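Local coordinates for FERM, RhoGEF and pleckstrin domain protein 2 (Danio rerio, PDB 6D21) that probably acts, as the full-length protein, as a guanine nucleotide exchange factor activating RAC1, with this FERM domain as its membrane-targeting part, at residues A[222-234]-A[238-247]. Sequence-based numbering, arbitrary orientation.
Sequences INTFNWSKIRKLS and KRFLIKLHPE
In the beta hairpin formed by strands 230-236 and 239-244, part of the PH-like lobe of the FERM domain, S234 and L241 form an antiparallel hydrogen-bonded pair, with S234 N to L241 O at 3.1 Å. K232 and K243 pair the same way two residues further from the hairpin's loop. There a classic beta bulge interrupts the ladder: R231 and K232 both face K243, whose O accepts from R231 N at 2.8 Å and from K232 N. Beyond the bulge H245 N reaches K229 O, with an N-H...O angle of 165°, tying the hairpin's end to the 3-10 segment 227-229.

The bulge turns R231 toward the second strand, and the backbone sets R231 CB over one face of the H245 imidazole, a CH-pi contact 3.8 Å from the ring centroid. CG, anti to the backbone N (chi1 -165°), carries on beside the ring, R231 CG lying 3.5 Å from H245 CE1. Further out the chain bends at chi3 and runs alongside K243, whose CE meets the guanidinium at its edge, 3.8 Å from R231 NH2. The two like charges come close, though K243 NZ also has a weak, long ion pair with D254.

On the sheet face away from K232, S234, L241 and K243, L233 and I242 lie side by side, L233 CD2 being 3.8 Å from I242 CG1. L233 CD2 also meets the F240 ring, which packs edge-to-face with F269. F225 crosses L244 at about a right angle, its CD1 4.0 Å from L244 CD2, while its CD2 meets I242 CD1. Strands 220-226 and 230-236 are the outermost of the seven-stranded antiparallel sheet; their apolar side chains meet between its layers, and helix 263-281 packs against L233 and F240, as in the PH-like fold with its C-terminal helix.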
ATOM      1  N   ILE A 222       0.307 -16.611 -10.426  1.00 44.55           N
ATOM      2  CA  ILE A 222       0.166 -18.040 -10.698  1.00 49.32           C
ATOM      3  C   ILE A 222      -0.965 -18.699  -9.903  1.00 47.36           C
ATOM      4  O   ILE A 222      -1.499 -19.724 -10.322  1.00 46.40           O
ATOM      5  CB  ILE A 222       1.474 -18.802 -10.391  1.00 54.82           C
ATOM      6  CG1 ILE A 222       2.671 -18.025 -10.925  1.00 60.30           C
ATOM      7  CG2 ILE A 222       1.447 -20.186 -11.009  1.00 61.88           C
ATOM      8  CD1 ILE A 222       2.658 -17.890 -12.430  1.00 53.38           C
ATOM      9  N   ASN A 223      -1.340 -18.118  -8.765  1.00 41.09           N
ATOM     10  CA  ASN A 223      -2.315 -18.777  -7.899  1.00 48.53           C
ATOM     11  C   ASN A 223      -2.894 -17.906  -6.800  1.00 45.09           C
ATOM     12  O   ASN A 223      -2.248 -16.975  -6.342  1.00 34.82           O
ATOM     13  CB  ASN A 223      -1.683 -20.013  -7.261  1.00 54.72           C
ATOM     14  CG  ASN A 223      -2.549 -21.240  -7.407  1.00 62.52           C
ATOM     15  OD1 ASN A 223      -3.765 -21.190  -7.195  1.00 65.63           O
ATOM     16  ND2 ASN A 223      -1.932 -22.349  -7.786  1.00 62.52           N
ATOM     17  N   THR A 224      -4.114 -18.236  -6.384  1.00 42.11           N
ATOM     18  CA  THR A 224      -4.791 -17.567  -5.279  1.00 40.00           C
ATOM     19  C   THR A 224      -5.420 -18.580  -4.326  1.00 42.51           C
ATOM     20  O   THR A 224      -6.251 -19.400  -4.734  1.00 53.72           O
ATOM     21  CB  THR A 224      -5.893 -16.612  -5.781  1.00 37.81           C
ATOM     22  OG1 THR A 224      -5.298 -15.538  -6.532  1.00 33.55           O
ATOM     23  CG2 THR A 224      -6.672 -16.036  -4.601  1.00 35.90           C
ATOM     24  N   PHE A 225      -5.023 -18.519  -3.056  1.00 37.15           N
ATOM     25  CA  PHE A 225      -5.605 -19.381  -2.024  1.00 38.56           C
ATOM     26  C   PHE A 225      -6.517 -18.570  -1.126  1.00 35.40           C
ATOM     27  O   PHE A 225      -6.052 -17.781  -0.294  1.00 35.00           O
ATOM     28  CB  PHE A 225      -4.505 -20.056  -1.203  1.00 34.38           C
ATOM     29  CG  PHE A 225      -3.475 -20.748  -2.050  1.00 41.03           C
ATOM     30  CD1 PHE A 225      -3.801 -21.895  -2.754  1.00 48.44           C
ATOM     31  CD2 PHE A 225      -2.188 -20.237  -2.164  1.00 49.08           C
ATOM     32  CE1 PHE A 225      -2.856 -22.540  -3.552  1.00 52.26           C
ATOM     33  CE2 PHE A 225      -1.239 -20.873  -2.961  1.00 48.58           C
ATOM     34  CZ  PHE A 225      -1.578 -22.024  -3.656  1.00 52.20           C
ATOM     35  N   ASN A 226      -7.819 -18.748  -1.313  1.00 40.21           N
ATOM     36  CA  ASN A 226      -8.808 -18.038  -0.523  1.00 30.54           C
ATOM     37  C   ASN A 226      -8.716 -18.458   0.921  1.00 37.36           C
ATOM     38  O   ASN A 226      -8.255 -19.562   1.214  1.00 42.43           O
ATOM     39  CB  ASN A 226     -10.215 -18.298  -1.050  1.00 41.66           C
ATOM     40  CG  ASN A 226     -10.387 -17.863  -2.481  1.00 57.15           C
ATOM     41  OD1 ASN A 226     -10.201 -16.692  -2.813  1.00 58.14           O
ATOM     42  ND2 ASN A 226     -10.720 -18.811  -3.351  1.00 65.79           N
ATOM     43  N   TRP A 227      -9.155 -17.582   1.819  1.00 36.49           N
ATOM     44  CA  TRP A 227      -9.155 -17.909   3.241  1.00 44.08           C
ATOM     45  C   TRP A 227      -9.880 -19.215   3.517  1.00 43.04           C
ATOM     46  O   TRP A 227      -9.444 -20.002   4.357  1.00 39.92           O
ATOM     47  CB  TRP A 227      -9.804 -16.801   4.064  1.00 39.76           C
ATOM     48  CG  TRP A 227      -9.153 -15.473   3.960  1.00 35.51           C
ATOM     49  CD1 TRP A 227      -9.733 -14.319   3.522  1.00 34.72           C
ATOM     50  CD2 TRP A 227      -7.797 -15.142   4.295  1.00 30.39           C
ATOM     51  NE1 TRP A 227      -8.829 -13.286   3.575  1.00 38.02           N
ATOM     52  CE2 TRP A 227      -7.633 -13.764   4.041  1.00 33.87           C
ATOM     53  CE3 TRP A 227      -6.712 -15.871   4.787  1.00 34.75           C
ATOM     54  CZ2 TRP A 227      -6.426 -13.100   4.268  1.00 30.83           C
ATOM     55  CZ3 TRP A 227      -5.509 -15.207   5.007  1.00 32.12           C
ATOM     56  CH2 TRP A 227      -5.378 -13.841   4.750  1.00 32.29           C
ATOM     57  N   SER A 228     -10.991 -19.434   2.813  1.00 45.83           N
ATOM     58  CA  SER A 228     -11.804 -20.637   3.007  1.00 47.18           C
ATOM     59  C   SER A 228     -11.016 -21.912   2.700  1.00 50.35           C
ATOM     60  O   SER A 228     -11.302 -22.977   3.257  1.00 54.67           O
ATOM     61  CB  SER A 228     -13.059 -20.589   2.130  1.00 43.48           C
ATOM     62  OG  SER A 228     -12.700 -20.565   0.758  1.00 45.77           O
ATOM     63  N   LYS A 229     -10.030 -21.799   1.811  1.00 44.34           N
ATOM     64  CA  LYS A 229      -9.217 -22.947   1.420  1.00 45.51           C
ATOM     65  C   LYS A 229      -7.985 -23.145   2.298  1.00 50.50           C
ATOM     66  O   LYS A 229      -7.307 -24.160   2.192  1.00 40.95           O
ATOM     67  CB  LYS A 229      -8.784 -22.822  -0.040  1.00 43.41           C
ATOM     68  CG  LYS A 229      -9.950 -22.780  -1.012  1.00 59.43           C
ATOM     69  CD  LYS A 229      -9.479 -22.636  -2.452  1.00 66.30           C
ATOM     70  CE  LYS A 229     -10.555 -23.105  -3.430  1.00 74.62           C
ATOM     71  NZ  LYS A 229     -11.405 -24.200  -2.868  1.00 78.89           N
ATOM     72  N   ILE A 230      -7.689 -22.174   3.158  1.00 46.22           N
ATOM     73  CA  ILE A 230      -6.506 -22.264   4.008  1.00 40.03           C
ATOM     74  C   ILE A 230      -6.844 -22.817   5.391  1.00 46.33           C
ATOM     75  O   ILE A 230      -7.620 -22.215   6.133  1.00 43.89           O
ATOM     76  CB  ILE A 230      -5.815 -20.892   4.161  1.00 39.66           C
ATOM     77  CG1 ILE A 230      -5.319 -20.402   2.798  1.00 33.84           C
ATOM     78  CG2 ILE A 230      -4.661 -20.985   5.172  1.00 39.07           C
ATOM     79  CD1 ILE A 230      -4.859 -18.957   2.768  1.00 31.47           C
ATOM     80  N   ARG A 231      -6.250 -23.962   5.729  1.00 41.73           N
ATOM     81  CA  ARG A 231      -6.398 -24.550   7.058  1.00 52.74           C
ATOM     82  C   ARG A 231      -5.506 -23.871   8.100  1.00 54.99           C
ATOM     83  O   ARG A 231      -5.962 -23.544   9.192  1.00 54.10           O
ATOM     84  CB  ARG A 231      -6.087 -26.045   7.022  1.00 52.79           C
ATOM     85  CG  ARG A 231      -6.566 -26.776   8.263  1.00 72.24           C
ATOM     86  CD  ARG A 231      -6.115 -28.225   8.288  1.00 78.89           C
ATOM     87  NE  ARG A 231      -4.754 -28.359   8.799  1.00 82.80           N
ATOM     88  CZ  ARG A 231      -4.423 -28.244  10.082  1.00 84.57           C
ATOM     89  NH1 ARG A 231      -5.352 -27.980  10.992  1.00 84.64           N
ATOM     90  NH2 ARG A 231      -3.157 -28.387  10.454  1.00 86.10           N
ATOM     91  N   LYS A 232      -4.237 -23.656   7.758  1.00 45.52           N
ATOM     92  CA  LYS A 232      -3.281 -23.100   8.716  1.00 43.97           C
ATOM     93  C   LYS A 232      -2.114 -22.389   8.025  1.00 46.30           C
ATOM     94  O   LYS A 232      -1.668 -22.797   6.952  1.00 45.78           O
ATOM     95  CB  LYS A 232      -2.745 -24.211   9.640  1.00 50.10           C
ATOM     96  CG  LYS A 232      -1.613 -23.755  10.560  1.00 56.44           C
ATOM     97  CD  LYS A 232      -1.257 -24.769  11.649  1.00 63.32           C
ATOM     98  CE  LYS A 232      -0.075 -24.255  12.475  1.00 61.45           C
ATOM     99  NZ  LYS A 232       0.168 -25.037  13.718  1.00 75.44           N
ATOM    100  N   LEU A 233      -1.631 -21.312   8.633  1.00 45.58           N
ATOM    101  CA  LEU A 233      -0.412 -20.674   8.153  1.00 49.76           C
ATOM    102  C   LEU A 233       0.636 -20.721   9.245  1.00 52.45           C
ATOM    103  O   LEU A 233       0.333 -20.460  10.401  1.00 42.30           O
ATOM    104  CB  LEU A 233      -0.665 -19.229   7.739  1.00 34.67           C
ATOM    105  CG  LEU A 233      -1.608 -19.013   6.559  1.00 38.01           C
ATOM    106  CD1 LEU A 233      -1.868 -17.534   6.360  1.00 30.96           C
ATOM    107  CD2 LEU A 233      -1.041 -19.642   5.296  1.00 33.75           C
ATOM    108  N   SER A 234       1.869 -21.045   8.880  1.00 49.69           N
ATOM    109  CA  SER A 234       2.939 -21.075   9.860  1.00 50.68           C
ATOM    110  C   SER A 234       4.270 -20.743   9.221  1.00 53.81           C
ATOM    111  O   SER A 234       4.343 -20.516   8.018  1.00 48.47           O
ATOM    112  CB  SER A 234       3.005 -22.448  10.522  1.00 50.96           C
ATOM    113  OG  SER A 234       3.133 -23.462   9.540  1.00 54.67           O
ATOM    114  N   LYS A 238      13.358 -20.341   8.023  1.00 77.30           N
ATOM    115  CA  LYS A 238      13.253 -19.620   6.753  1.00 77.20           C
ATOM    116  C   LYS A 238      12.131 -20.145   5.861  1.00 67.71           C
ATOM    117  O   LYS A 238      11.914 -19.628   4.773  1.00 71.76           O
ATOM    118  CB  LYS A 238      14.579 -19.675   5.988  1.00 84.07           C
ATOM    119  CG  LYS A 238      15.754 -19.044   6.721  1.00 86.68           C
ATOM    120  CD  LYS A 238      17.073 -19.613   6.222  1.00 89.19           C
ATOM    121  CE  LYS A 238      17.127 -19.645   4.701  1.00 89.68           C
ATOM    122  NZ  LYS A 238      18.452 -20.106   4.200  1.00 92.99           N
ATOM    123  N   ARG A 239      11.412 -21.161   6.327  1.00 59.02           N
ATOM    124  CA  ARG A 239      10.348 -21.777   5.537  1.00 54.42           C
ATOM    125  C   ARG A 239       8.978 -21.215   5.911  1.00 55.59           C
ATOM    126  O   ARG A 239       8.639 -21.125   7.087  1.00 55.92           O
ATOM    127  CB  ARG A 239      10.355 -23.295   5.727  1.00 64.39           C
ATOM    128  CG  ARG A 239      11.736 -23.916   5.627  1.00 70.69           C
ATOM    129  CD  ARG A 239      11.846 -25.161   6.492  1.00 78.77           C
ATOM    130  NE  ARG A 239      12.054 -26.375   5.708  1.00 87.81           N
ATOM    131  CZ  ARG A 239      11.435 -27.530   5.943  1.00 94.37           C
ATOM    132  NH1 ARG A 239      11.686 -28.592   5.178  1.00 91.35           N
ATOM    133  NH2 ARG A 239      10.546 -27.614   6.927  1.00 86.95           N
ATOM    134  N   PHE A 240       8.200 -20.821   4.908  1.00 51.60           N
ATOM    135  CA  PHE A 240       6.822 -20.397   5.141  1.00 47.02           C
ATOM    136  C   PHE A 240       5.882 -21.494   4.645  1.00 52.90           C
ATOM    137  O   PHE A 240       6.062 -22.040   3.556  1.00 57.13           O
ATOM    138  CB  PHE A 240       6.530 -19.062   4.456  1.00 42.15           C
ATOM    139  CG  PHE A 240       5.152 -18.522   4.734  1.00 44.76           C
ATOM    140  CD1 PHE A 240       4.877 -17.861   5.922  1.00 38.63           C
ATOM    141  CD2 PHE A 240       4.133 -18.666   3.799  1.00 43.27           C
ATOM    142  CE1 PHE A 240       3.612 -17.362   6.175  1.00 39.53           C
ATOM    143  CE2 PHE A 240       2.868 -18.167   4.045  1.00 35.92           C
ATOM    144  CZ  PHE A 240       2.605 -17.509   5.234  1.00 34.20           C
ATOM    145  N   LEU A 241       4.894 -21.838   5.462  1.00 45.65           N
ATOM    146  CA  LEU A 241       4.081 -23.019   5.201  1.00 45.19           C
ATOM    147  C   LEU A 241       2.597 -22.684   5.070  1.00 46.58           C
ATOM    148  O   LEU A 241       1.998 -22.097   5.973  1.00 47.89           O
ATOM    149  CB  LEU A 241       4.280 -24.056   6.311  1.00 46.56           C
ATOM    150  CG  LEU A 241       5.617 -24.816   6.407  1.00 54.57           C
ATOM    151  CD1 LEU A 241       6.756 -23.935   6.891  1.00 57.74           C
ATOM    152  CD2 LEU A 241       5.455 -25.994   7.334  1.00 50.04           C
ATOM    153  N   ILE A 242       2.013 -23.061   3.938  1.00 50.79           N
ATOM    154  CA  ILE A 242       0.578 -22.922   3.725  1.00 47.70           C
ATOM    155  C   ILE A 242      -0.085 -24.289   3.722  1.00 45.84           C
ATOM    156  O   ILE A 242       0.087 -25.056   2.781  1.00 45.16           O
ATOM    157  CB  ILE A 242       0.252 -22.226   2.396  1.00 43.97           C
ATOM    158  CG1 ILE A 242       0.927 -20.868   2.319  1.00 36.60           C
ATOM    159  CG2 ILE A 242      -1.260 -22.080   2.223  1.00 43.29           C
ATOM    160  CD1 ILE A 242       0.785 -20.239   0.962  1.00 33.98           C
ATOM    161  N   LYS A 243      -0.846 -24.588   4.772  1.00 45.05           N
ATOM    162  CA  LYS A 243      -1.589 -25.841   4.839  1.00 44.92           C
ATOM    163  C   LYS A 243      -3.011 -25.646   4.318  1.00 48.08           C
ATOM    164  O   LYS A 243      -3.775 -24.840   4.852  1.00 46.03           O
ATOM    165  CB  LYS A 243      -1.616 -26.382   6.272  1.00 59.08           C
ATOM    166  CG  LYS A 243      -0.237 -26.512   6.919  1.00 61.05           C
ATOM    167  CD  LYS A 243      -0.145 -27.724   7.852  1.00 69.32           C
ATOM    168  CE  LYS A 243      -1.006 -28.886   7.372  1.00 70.39           C
ATOM    169  NZ  LYS A 243      -0.467 -30.203   7.827  1.00 70.25           N
ATOM    170  N   LEU A 244      -3.359 -26.389   3.274  1.00 50.75           N
ATOM    171  CA  LEU A 244      -4.670 -26.272   2.651  1.00 52.79           C
ATOM    172  C   LEU A 244      -5.643 -27.327   3.175  1.00 59.14           C
ATOM    173  O   LEU A 244      -5.229 -28.403   3.609  1.00 56.53           O
ATOM    174  CB  LEU A 244      -4.547 -26.399   1.129  1.00 55.04           C
ATOM    175  CG  LEU A 244      -3.642 -25.421   0.375  1.00 54.33           C
ATOM    176  CD1 LEU A 244      -3.707 -25.685  -1.118  1.00 56.54           C
ATOM    177  CD2 LEU A 244      -4.014 -23.974   0.666  1.00 48.10           C
ATOM    178  N   HIS A 245      -6.937 -27.023   3.125  1.00 47.18           N
ATOM    179  CA  HIS A 245      -7.948 -28.032   3.413  1.00 50.29           C
ATOM    180  C   HIS A 245      -7.926 -29.091   2.319  1.00 51.75           C
ATOM    181  O   HIS A 245      -7.668 -28.781   1.154  1.00 60.83           O
ATOM    182  CB  HIS A 245      -9.342 -27.406   3.533  1.00 54.32           C
ATOM    183  CG  HIS A 245      -9.533 -26.583   4.773  1.00 57.04           C
ATOM    184  ND1 HIS A 245      -9.570 -27.136   6.035  1.00 50.98           N
ATOM    185  CD2 HIS A 245      -9.690 -25.248   4.941  1.00 48.54           C
ATOM    186  CE1 HIS A 245      -9.744 -26.176   6.928  1.00 49.92           C
ATOM    187  NE2 HIS A 245      -9.822 -25.021   6.289  1.00 49.42           N
ATOM    188  N   PRO A 246      -8.178 -30.353   2.696  1.00 57.06           N
ATOM    189  CA  PRO A 246      -8.219 -31.473   1.749  1.00 66.97           C
ATOM    190  C   PRO A 246      -9.241 -31.257   0.633  1.00 69.02           C
ATOM    191  O   PRO A 246     -10.316 -30.721   0.891  1.00 76.98           O
ATOM    192  CB  PRO A 246      -8.602 -32.676   2.630  1.00 71.52           C
ATOM    193  CG  PRO A 246      -9.018 -32.103   3.953  1.00 73.18           C
ATOM    194  CD  PRO A 246      -8.304 -30.799   4.092  1.00 61.80           C
ATOM    195  N   GLU A 247      -8.889 -31.675  -0.583  1.00 68.50           N
ATOM    196  CA  GLU A 247      -9.676 -31.409  -1.790  1.00 73.98           C
ATOM    197  C   GLU A 247      -9.900 -29.913  -1.998  1.00 67.00           C
ATOM    198  O   GLU A 247      -8.987 -29.187  -2.401  1.00 71.71           O
ATOM    199  CB  GLU A 247     -11.010 -32.146  -1.741  1.00 74.15           C
TER